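Aminopentol aminotransferase (Sphingopyxis macrogoltabida, PDB 6HBS) catalyses the PLP-dependent deamination of aminopentol (hydrolysed fumonisin B1) to its 2-keto form, with pyruvate as the preferred amino acceptor. Local coordinates at residues Met105-Asp110 and Gly248-Leu253; Ala109-Phe114 and Gly271-Arg276; Val127-His132 and Gly224-Val229. All blocks are in the same frame, centred on the assembly; numbering follows the deposited sequence.

Contact 1: Met105-Asp110 and Gly248-Leu253; sequences MVRHAD and GIEPDL. With MG (magnesium ion), chain D.
H108 packs its ring on P251, and R107 beside it grips E250. H108 CB lies 3.3 Å from P251 O and also borders the carboxylate of E250. A chi1 of 86° puts CG between the backbone N and the carbonyl carbon, which slots the ring between P251 and A109. P251 CG sits over one face in a CH-pi contact, 3.7 Å from H108 CD2. A109 CB lies over the centre of the other face. H108 CE1 comes 3.4 Å from D252 O at the ring edge. At the tip, NE2 hydrogen-bonds to the hydroxyl of S254. With an alanine here, P251 would probably lose the ring it rests on, and S254 its imidazole partner. R107 holds E250 side-on in a salt bridge. R107 NE and R107 NH2 both bind E250 OE1, NE at 3.1 Å, with OE1 near the guanidinium plane. The guanidinium and carboxylate planes are 57° apart. The type I turn V106-A109 also clasps magnesium through V106 O and A109 O; V103 O and two waters bind it too. This loop joins helix 94-105 to strand 111-115. It lies against the loop entering strand 253-256, where P251 and L253 pack on strand 226-230.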
loop_
_atom_site.group_PDB
_atom_site.type_symbol
_atom_site.label_atom_id
_atom_site.label_comp_id
_atom_site.label_asym_id
_atom_site.label_seq_id
_atom_site.Cartn_x
_atom_site.Cartn_y
_atom_site.Cartn_z
ATOM N N MET A 105 6.362 -22.298 5.318
ATOM C CA MET A 105 5.383 -22.410 6.406
ATOM C C MET A 105 3.988 -22.767 5.878
ATOM O O MET A 105 3.196 -23.280 6.624
ATOM C CB MET A 105 5.288 -21.098 7.196
ATOM C CG MET A 105 6.502 -20.864 8.098
ATOM S SD MET A 105 6.615 -19.176 8.743
ATOM C CE MET A 105 5.315 -19.197 9.981
ATOM N N VAL A 106 3.690 -22.436 4.616
ATOM C CA VAL A 106 2.346 -22.538 4.027
ATOM C C VAL A 106 2.330 -23.754 3.091
ATOM O O VAL A 106 2.920 -23.741 2.001
ATOM C CB VAL A 106 1.948 -21.217 3.332
ATOM C CG1 VAL A 106 0.565 -21.252 2.674
ATOM C CG2 VAL A 106 2.034 -20.060 4.297
ATOM N N ARG A 107 1.687 -24.848 3.543
ATOM C CA ARG A 107 1.717 -26.145 2.837
ATOM C C ARG A 107 1.253 -26.039 1.377
ATOM O O ARG A 107 1.812 -26.683 0.527
ATOM C CB ARG A 107 0.857 -27.204 3.540
ATOM C CG ARG A 107 1.544 -27.883 4.718
ATOM C CD ARG A 107 0.737 -29.054 5.274
ATOM N NE ARG A 107 0.152 -29.864 4.203
ATOM C CZ ARG A 107 0.750 -30.892 3.594
ATOM N NH1 ARG A 107 1.909 -31.353 4.040
ATOM N NH2 ARG A 107 0.185 -31.454 2.538
ATOM N N HIS A 108 0.222 -25.245 1.074
ATOM C CA HIS A 108 -0.296 -25.174 -0.287
ATOM C C HIS A 108 0.655 -24.442 -1.239
ATOM O O HIS A 108 0.489 -24.523 -2.429
ATOM C CB HIS A 108 -1.690 -24.521 -0.298
ATOM C CG HIS A 108 -1.692 -23.034 -0.351
ATOM N ND1 HIS A 108 -1.624 -22.355 -1.548
ATOM C CD2 HIS A 108 -1.875 -22.100 0.607
ATOM C CE1 HIS A 108 -1.681 -21.057 -1.310
ATOM N NE2 HIS A 108 -1.830 -20.870 -0.003
ATOM N N ALA A 109 1.554 -23.621 -0.699
ATOM C CA ALA A 109 2.245 -22.605 -1.502
ATOM C C ALA A 109 3.643 -23.083 -1.912
ATOM O O ALA A 109 4.333 -23.704 -1.107
ATOM C CB ALA A 109 2.344 -21.327 -0.713
ATOM N N ASP A 110 4.032 -22.678 -3.126
ATOM C CA ASP A 110 5.364 -22.859 -3.707
ATOM C C ASP A 110 6.059 -21.509 -3.969
ATOM O O ASP A 110 7.280 -21.490 -4.142
ATOM C CB ASP A 110 5.264 -23.681 -4.982
ATOM C CG ASP A 110 4.517 -24.984 -4.748
ATOM O OD1 ASP A 110 4.944 -25.727 -3.883
ATOM O OD2 ASP A 110 3.475 -25.184 -5.382
ATOM N N GLY A 248 -8.578 -29.595 6.470
ATOM C CA GLY A 248 -7.977 -30.430 5.414
ATOM C C GLY A 248 -8.229 -29.888 4.009
ATOM O O GLY A 248 -8.160 -30.625 3.044
ATOM N N ILE A 249 -8.474 -28.577 3.876
ATOM C CA ILE A 249 -8.738 -27.976 2.572
ATOM C C ILE A 249 -7.633 -26.958 2.278
ATOM O O ILE A 249 -7.531 -25.969 3.001
ATOM C CB ILE A 249 -10.128 -27.314 2.525
ATOM C CG1 ILE A 249 -11.246 -28.316 2.812
ATOM C CG2 ILE A 249 -10.332 -26.610 1.188
ATOM C CD1 ILE A 249 -11.431 -29.341 1.721
ATOM N N GLU A 250 -6.867 -27.209 1.206
ATOM C CA GLU A 250 -5.795 -26.316 0.754
ATOM C C GLU A 250 -6.268 -25.476 -0.423
ATOM O O GLU A 250 -6.726 -25.985 -1.444
ATOM C CB GLU A 250 -4.540 -27.095 0.372
ATOM C CG GLU A 250 -3.882 -27.772 1.552
ATOM C CD GLU A 250 -2.591 -28.506 1.233
ATOM O OE1 GLU A 250 -2.087 -29.218 2.119
ATOM O OE2 GLU A 250 -2.075 -28.343 0.115
ATOM N N PRO A 251 -6.136 -24.135 -0.340
ATOM C CA PRO A 251 -6.427 -23.291 -1.490
ATOM C C PRO A 251 -5.310 -23.355 -2.548
ATOM O O PRO A 251 -4.245 -23.929 -2.320
ATOM C CB PRO A 251 -6.526 -21.901 -0.853
ATOM C CG PRO A 251 -5.519 -21.978 0.283
ATOM C CD PRO A 251 -5.668 -23.383 0.828
ATOM N N ASP A 252 -5.564 -22.717 -3.682
ATOM C CA ASP A 252 -4.565 -22.466 -4.702
ATOM C C ASP A 252 -3.775 -21.189 -4.381
ATOM O O ASP A 252 -2.578 -21.165 -4.603
ATOM C CB ASP A 252 -5.219 -22.346 -6.065
ATOM C CG ASP A 252 -6.010 -23.608 -6.383
ATOM O OD1 ASP A 252 -5.429 -24.670 -6.222
ATOM O OD2 ASP A 252 -7.203 -23.510 -6.672
ATOM N N LEU A 253 -4.466 -20.140 -3.930
ATOM C CA LEU A 253 -3.843 -18.871 -3.517
ATOM C C LEU A 253 -4.327 -18.562 -2.106
ATOM O O LEU A 253 -5.457 -18.836 -1.760
ATOM C CB LEU A 253 -4.264 -17.713 -4.432
ATOM C CG LEU A 253 -4.019 -17.841 -5.936
ATOM C CD1 LEU A 253 -4.549 -16.631 -6.666
ATOM C CD2 LEU A 253 -2.545 -18.032 -6.267
HETATM MG MG MG D . 4.950 -24.510 1.037
HETATM O O HOH W 1 5.205 -25.743 3.086
HETATM O O HOH W 2 7.008 -25.451 0.126
#

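Contact 2: Ala109-Phe114 and Gly271-Arg276. With MG (magnesium ion), chain D.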
loop_
_atom_site.group_PDB
_atom_site.type_symbol
_atom_site.label_atom_id
_atom_site.label_comp_id
_atom_site.label_asym_id
_atom_site.label_seq_id
_atom_site.Cartn_x
_atom_site.Cartn_y
_atom_site.Cartn_z
ATOM N N ALA A 109 1.554 -23.621 -0.699
ATOM C CA ALA A 109 2.245 -22.605 -1.502
ATOM C C ALA A 109 3.643 -23.083 -1.912
ATOM O O ALA A 109 4.333 -23.704 -1.107
ATOM C CB ALA A 109 2.344 -21.327 -0.713
ATOM N N ASP A 110 4.032 -22.678 -3.126
ATOM C CA ASP A 110 5.364 -22.859 -3.707
ATOM C C ASP A 110 6.059 -21.509 -3.969
ATOM O O ASP A 110 7.280 -21.490 -4.142
ATOM C CB ASP A 110 5.264 -23.681 -4.982
ATOM C CG ASP A 110 4.517 -24.984 -4.748
ATOM O OD1 ASP A 110 4.944 -25.727 -3.883
ATOM O OD2 ASP A 110 3.475 -25.184 -5.382
ATOM N N TRP A 111 5.298 -20.400 -3.980
ATOM C CA TRP A 111 5.878 -19.091 -4.234
ATOM C C TRP A 111 5.165 -18.005 -3.432
ATOM O O TRP A 111 4.045 -18.188 -2.983
ATOM C CB TRP A 111 5.897 -18.785 -5.738
ATOM C CG TRP A 111 4.569 -18.859 -6.429
ATOM C CD1 TRP A 111 4.106 -19.893 -7.189
ATOM C CD2 TRP A 111 3.521 -17.874 -6.407
ATOM N NE1 TRP A 111 2.863 -19.609 -7.676
ATOM C CE2 TRP A 111 2.469 -18.380 -7.211
ATOM C CE3 TRP A 111 3.375 -16.605 -5.836
ATOM C CZ2 TRP A 111 1.282 -17.683 -7.409
ATOM C CZ3 TRP A 111 2.192 -15.916 -6.030
ATOM C CH2 TRP A 111 1.166 -16.444 -6.818
ATOM N N ALA A 112 5.827 -16.849 -3.306
ATOM C CA ALA A 112 5.253 -15.676 -2.663
ATOM C C ALA A 112 5.496 -14.406 -3.493
ATOM O O ALA A 112 6.514 -14.268 -4.133
ATOM C CB ALA A 112 5.840 -15.547 -1.293
ATOM N N MET A 113 4.552 -13.462 -3.407
ATOM C CA MET A 113 4.726 -12.108 -3.866
ATOM C C MET A 113 4.385 -11.167 -2.700
ATOM O O MET A 113 3.450 -11.471 -1.921
ATOM C CB MET A 113 3.834 -11.822 -5.081
ATOM C CG MET A 113 4.178 -12.697 -6.278
ATOM S SD MET A 113 2.993 -12.504 -7.627
ATOM C CE MET A 113 3.460 -10.910 -8.291
ATOM N N PHE A 114 5.165 -10.077 -2.544
ATOM C CA PHE A 114 5.015 -9.145 -1.444
ATOM C C PHE A 114 4.546 -7.810 -1.993
ATOM O O PHE A 114 5.023 -7.361 -3.064
ATOM C CB PHE A 114 6.316 -9.038 -0.631
ATOM C CG PHE A 114 6.707 -10.363 -0.025
ATOM C CD1 PHE A 114 5.938 -10.925 0.977
ATOM C CD2 PHE A 114 7.775 -11.091 -0.522
ATOM C CE1 PHE A 114 6.228 -12.186 1.470
ATOM C CE2 PHE A 114 8.042 -12.367 -0.047
ATOM C CZ PHE A 114 7.265 -12.913 0.937
ATOM N N GLY A 271 1.112 -18.762 -3.380
ATOM C CA GLY A 271 0.464 -19.449 -4.486
ATOM C C GLY A 271 1.129 -20.768 -4.786
ATOM O O GLY A 271 2.310 -20.918 -4.511
ATOM N N SER A 272 0.339 -21.724 -5.286
ATOM C CA SER A 272 0.851 -23.004 -5.705
ATOM C C SER A 272 1.452 -22.877 -7.112
ATOM O O SER A 272 1.175 -21.929 -7.854
ATOM C CB SER A 272 -0.226 -24.063 -5.644
ATOM O OG SER A 272 -1.093 -23.911 -6.736
ATOM N N ASN A 273 2.285 -23.849 -7.472
ATOM C CA ASN A 273 2.938 -23.917 -8.781
ATOM C C ASN A 273 1.920 -23.861 -9.923
ATOM O O ASN A 273 2.217 -23.355 -10.968
ATOM C CB ASN A 273 3.856 -25.138 -8.857
ATOM C CG ASN A 273 5.198 -24.848 -8.221
ATOM O OD1 ASN A 273 5.650 -23.703 -8.242
ATOM N ND2 ASN A 273 5.821 -25.849 -7.622
ATOM N N LYS A 274 0.697 -24.337 -9.698
ATOM C CA LYS A 274 -0.336 -24.316 -10.744
ATOM C C LYS A 274 -0.508 -22.888 -11.292
ATOM O O LYS A 274 -0.738 -22.702 -12.503
ATOM C CB LYS A 274 -1.625 -24.882 -10.141
ATOM C CG LYS A 274 -2.905 -24.613 -10.912
ATOM C CD LYS A 274 -3.996 -25.610 -10.593
ATOM C CE LYS A 274 -4.858 -25.157 -9.441
ATOM N NZ LYS A 274 -5.682 -26.262 -8.884
ATOM N N ALA A 275 -0.400 -21.883 -10.404
ATOM C CA ALA A 275 -0.697 -20.477 -10.716
ATOM C C ALA A 275 0.551 -19.653 -11.061
ATOM O O ALA A 275 0.420 -18.447 -11.264
ATOM C CB ALA A 275 -1.392 -19.840 -9.536
ATOM N N ARG A 276 1.729 -20.279 -11.107
ATOM C CA ARG A 276 3.005 -19.570 -11.194
ATOM C C ARG A 276 3.103 -18.804 -12.520
ATOM O O ARG A 276 3.518 -17.624 -12.532
ATOM C CB ARG A 276 4.177 -20.541 -11.017
ATOM C CG ARG A 276 5.537 -19.857 -10.945
ATOM C CD ARG A 276 6.702 -20.828 -10.922
ATOM N NE ARG A 276 6.809 -21.539 -9.665
ATOM C CZ ARG A 276 7.553 -21.148 -8.637
ATOM N NH1 ARG A 276 8.260 -20.024 -8.726
ATOM N NH2 ARG A 276 7.543 -21.856 -7.515
HETATM MG MG MG D . 4.950 -24.510 1.037
HETATM O O HOH W 1 5.205 -25.743 3.086
HETATM O O HOH W 2 7.008 -25.451 0.126
#
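Backbone bonds tie D110 and W111 to G271. G271 O accepts from D110 N at 2.8 Å and from W111 N at 3.1 Å. G271 N returns a bond to W111 O. W111 and G271 form an antiparallel hydrogen-bonded pair, and the extra residue D110 makes a classic beta bulge.

Side chains add polar bonds. D110 OD2 takes N273 N at 2.8 Å on its anti lone pair, away from OD1. W111 NE1 donates to S272 O at 2.9 Å, from 63° above the carbonyl plane. Within 271-276, A275 N reaches S272 O from the opposite face, and R276 NE and NH2 both bind N273 OD1, which lies in the guanidinium plane. This side-on grip probably limits the guanidinium's rotation; W111 CD1 lies against one of its faces.

The apolar contacts centre on the indole. G271 CA makes a CH-pi contact, 3.6 Å from the centroid of the W111 six-membered ring. A CB on G271 would clash with W111 CZ2. W111 CZ2 also touches A275 CB at 4.0 Å.

The second subunit meets this region: its P19 packs on W111, and its R16 O accepts from R276 NH2. The bulge sits where strand 111-115, outermost in this chain's sheet, begins to pair with the antiparallel strand 267-271. Strand order 1-7-6-5-4-2-3 marks the large-domain sheet of fold type I PLP enzymes, to which class-III aminotransferases belong.

Contact 3: Val127-His132 and Gly224-Val229; sequences VLARAH and GALLVV
L226 is the centre of this contact, with H132 and A129 packed on its two methyls. Its CB points from strand 226-229 toward helix 127-132, and the two branches divide the work. L226 CD1 goes to the helix at A129, 4.1 Å from A129 CB and 4.0 Å from A129 CA. L226 CD1 also meets L128 CD2 at 3.8 Å. The leucines L128 and L226 cross there at about a right angle.

The other branch, L226 CD2, meets the imidazole of H132, 3.7 Å from H132 CD2. H132 holds CG opposite its own backbone N, with chi1 176°, and this swings the ring toward the strand. Its polar side then lies near G224. H132 NE2 binds water 3 at 2.8 Å, and this water lies in the ring plane. Water 3 donates in turn to G224 O at 2.6 Å. G224 ends helix 210-223 with a positive phi; a CB there would be jammed against the preceding carbonyl O.

The small side chain of A129 also touches A191 on strand 189-194. The axes of 127-132 and 226-229 run nearly antiparallel, at 172°, and approach to 9.8 Å.

The chemistry is thus mainly apolar. Leucine methyls and A129 meet at the buried helix-sheet interface. The contact therefore probably rests on packing of nonpolar groups, with the water link at H132 holding its one polar end.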
loop_
_atom_site.group_PDB
_atom_site.type_symbol
_atom_site.label_atom_id
_atom_site.label_comp_id
_atom_site.label_asym_id
_atom_site.label_seq_id
_atom_site.Cartn_x
_atom_site.Cartn_y
_atom_site.Cartn_z
ATOM N N VAL A 127 -6.746 -10.579 -10.472
ATOM C CA VAL A 127 -6.153 -10.424 -11.789
ATOM C C VAL A 127 -5.423 -11.712 -12.210
ATOM O O VAL A 127 -5.613 -12.185 -13.346
ATOM C CB VAL A 127 -5.257 -9.176 -11.845
ATOM C CG1 VAL A 127 -4.501 -9.087 -13.163
ATOM C CG2 VAL A 127 -6.064 -7.918 -11.621
ATOM N N LEU A 128 -4.624 -12.300 -11.312
ATOM C CA LEU A 128 -3.956 -13.575 -11.552
ATOM C C LEU A 128 -4.977 -14.626 -12.021
ATOM O O LEU A 128 -4.723 -15.320 -12.996
ATOM C CB LEU A 128 -3.245 -14.042 -10.283
ATOM C CG LEU A 128 -2.196 -15.141 -10.428
ATOM C CD1 LEU A 128 -1.259 -15.123 -9.217
ATOM C CD2 LEU A 128 -2.805 -16.531 -10.529
ATOM N N ALA A 129 -6.092 -14.768 -11.291
ATOM C CA ALA A 129 -7.066 -15.827 -11.579
ATOM C C ALA A 129 -7.671 -15.657 -12.983
ATOM O O ALA A 129 -7.841 -16.659 -13.691
ATOM C CB ALA A 129 -8.122 -15.886 -10.510
ATOM N N ARG A 130 -7.951 -14.415 -13.390
ATOM C CA ARG A 130 -8.461 -14.117 -14.701
ATOM C C ARG A 130 -7.402 -14.452 -15.761
ATOM O O ARG A 130 -7.739 -15.080 -16.763
ATOM C CB ARG A 130 -8.918 -12.660 -14.769
ATOM C CG ARG A 130 -10.164 -12.375 -13.953
ATOM C CD ARG A 130 -10.568 -10.911 -13.929
ATOM N NE ARG A 130 -11.943 -10.833 -13.445
ATOM C CZ ARG A 130 -12.501 -9.752 -12.929
ATOM N NH1 ARG A 130 -11.787 -8.637 -12.794
ATOM N NH2 ARG A 130 -13.775 -9.796 -12.557
ATOM N N ALA A 131 -6.130 -14.056 -15.539
ATOM C CA ALA A 131 -5.024 -14.439 -16.440
ATOM C C ALA A 131 -4.880 -15.959 -16.570
ATOM O O ALA A 131 -4.616 -16.458 -17.675
ATOM C CB ALA A 131 -3.712 -13.843 -15.995
ATOM N N HIS A 132 -4.994 -16.667 -15.450
ATOM C CA HIS A 132 -4.750 -18.087 -15.363
ATOM C C HIS A 132 -5.819 -18.839 -16.153
ATOM O O HIS A 132 -5.503 -19.786 -16.863
ATOM C CB HIS A 132 -4.759 -18.560 -13.914
ATOM C CG HIS A 132 -4.614 -20.036 -13.741
ATOM N ND1 HIS A 132 -3.396 -20.663 -13.732
ATOM C CD2 HIS A 132 -5.533 -21.010 -13.551
ATOM C CE1 HIS A 132 -3.572 -21.963 -13.547
ATOM N NE2 HIS A 132 -4.883 -22.204 -13.443
ATOM N N GLY A 224 -11.335 -25.896 -12.871
ATOM C CA GLY A 224 -10.059 -25.169 -13.102
ATOM C C GLY A 224 -10.008 -23.782 -12.446
ATOM O O GLY A 224 -8.974 -23.132 -12.487
ATOM N N ALA A 225 -11.109 -23.321 -11.833
ATOM C CA ALA A 225 -11.130 -22.039 -11.115
ATOM C C ALA A 225 -10.173 -22.126 -9.929
ATOM O O ALA A 225 -9.998 -23.196 -9.380
ATOM C CB ALA A 225 -12.511 -21.730 -10.620
ATOM N N LEU A 226 -9.576 -20.994 -9.544
ATOM C CA LEU A 226 -8.661 -20.976 -8.375
ATOM C C LEU A 226 -9.441 -20.708 -7.099
ATOM O O LEU A 226 -10.212 -19.749 -7.038
ATOM C CB LEU A 226 -7.601 -19.891 -8.563
ATOM C CG LEU A 226 -6.701 -20.034 -9.781
ATOM C CD1 LEU A 226 -5.564 -19.018 -9.725
ATOM C CD2 LEU A 226 -6.144 -21.425 -9.897
ATOM N N LEU A 227 -9.144 -21.507 -6.065
ATOM C CA LEU A 227 -9.618 -21.271 -4.713
ATOM C C LEU A 227 -8.656 -20.310 -4.012
ATOM O O LEU A 227 -7.470 -20.599 -3.878
ATOM C CB LEU A 227 -9.722 -22.576 -3.919
ATOM C CG LEU A 227 -10.258 -22.404 -2.500
ATOM C CD1 LEU A 227 -11.605 -21.703 -2.510
ATOM C CD2 LEU A 227 -10.343 -23.731 -1.772
ATOM N N VAL A 228 -9.199 -19.184 -3.580
ATOM C CA VAL A 228 -8.442 -18.138 -2.923
ATOM C C VAL A 228 -8.963 -17.996 -1.490
ATOM O O VAL A 228 -10.116 -17.608 -1.278
ATOM C CB VAL A 228 -8.571 -16.805 -3.671
ATOM C CG1 VAL A 228 -7.664 -15.764 -3.031
ATOM C CG2 VAL A 228 -8.287 -16.943 -5.175
ATOM N N VAL A 229 -8.104 -18.261 -0.500
ATOM C CA VAL A 229 -8.492 -17.994 0.884
ATOM C C VAL A 229 -7.931 -16.630 1.275
ATOM O O VAL A 229 -6.726 -16.425 1.203
ATOM C CB VAL A 229 -8.026 -19.106 1.827
ATOM C CG1 VAL A 229 -8.099 -18.683 3.280
ATOM C CG2 VAL A 229 -8.821 -20.373 1.607
HETATM O O HOH W 3 -6.684 -24.265 -12.808
#

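All three contacts lie on or beside the seven-stranded sheet of the large domain. Contact 3 is buried and apolar, with helix 118-133 laid on strand 226-230. Contact 1, mostly buried but more polar, joins two loops, with a salt bridge on its outer side at the exposed R107. Contact 2 is only partly buried, lies on strand 111-115, outermost within this chain, and combines backbone bonds with side-chain bonds and a packed indole. Contacts 1 and 2 share A109, D110 and the magnesium ion. D252 connects all three: OD1 pairs with K274, and OD2 probably accepts from L227 N. L128 of contact 3 touches W111 and A275; contacts 2 and 3 also reach the second subunit.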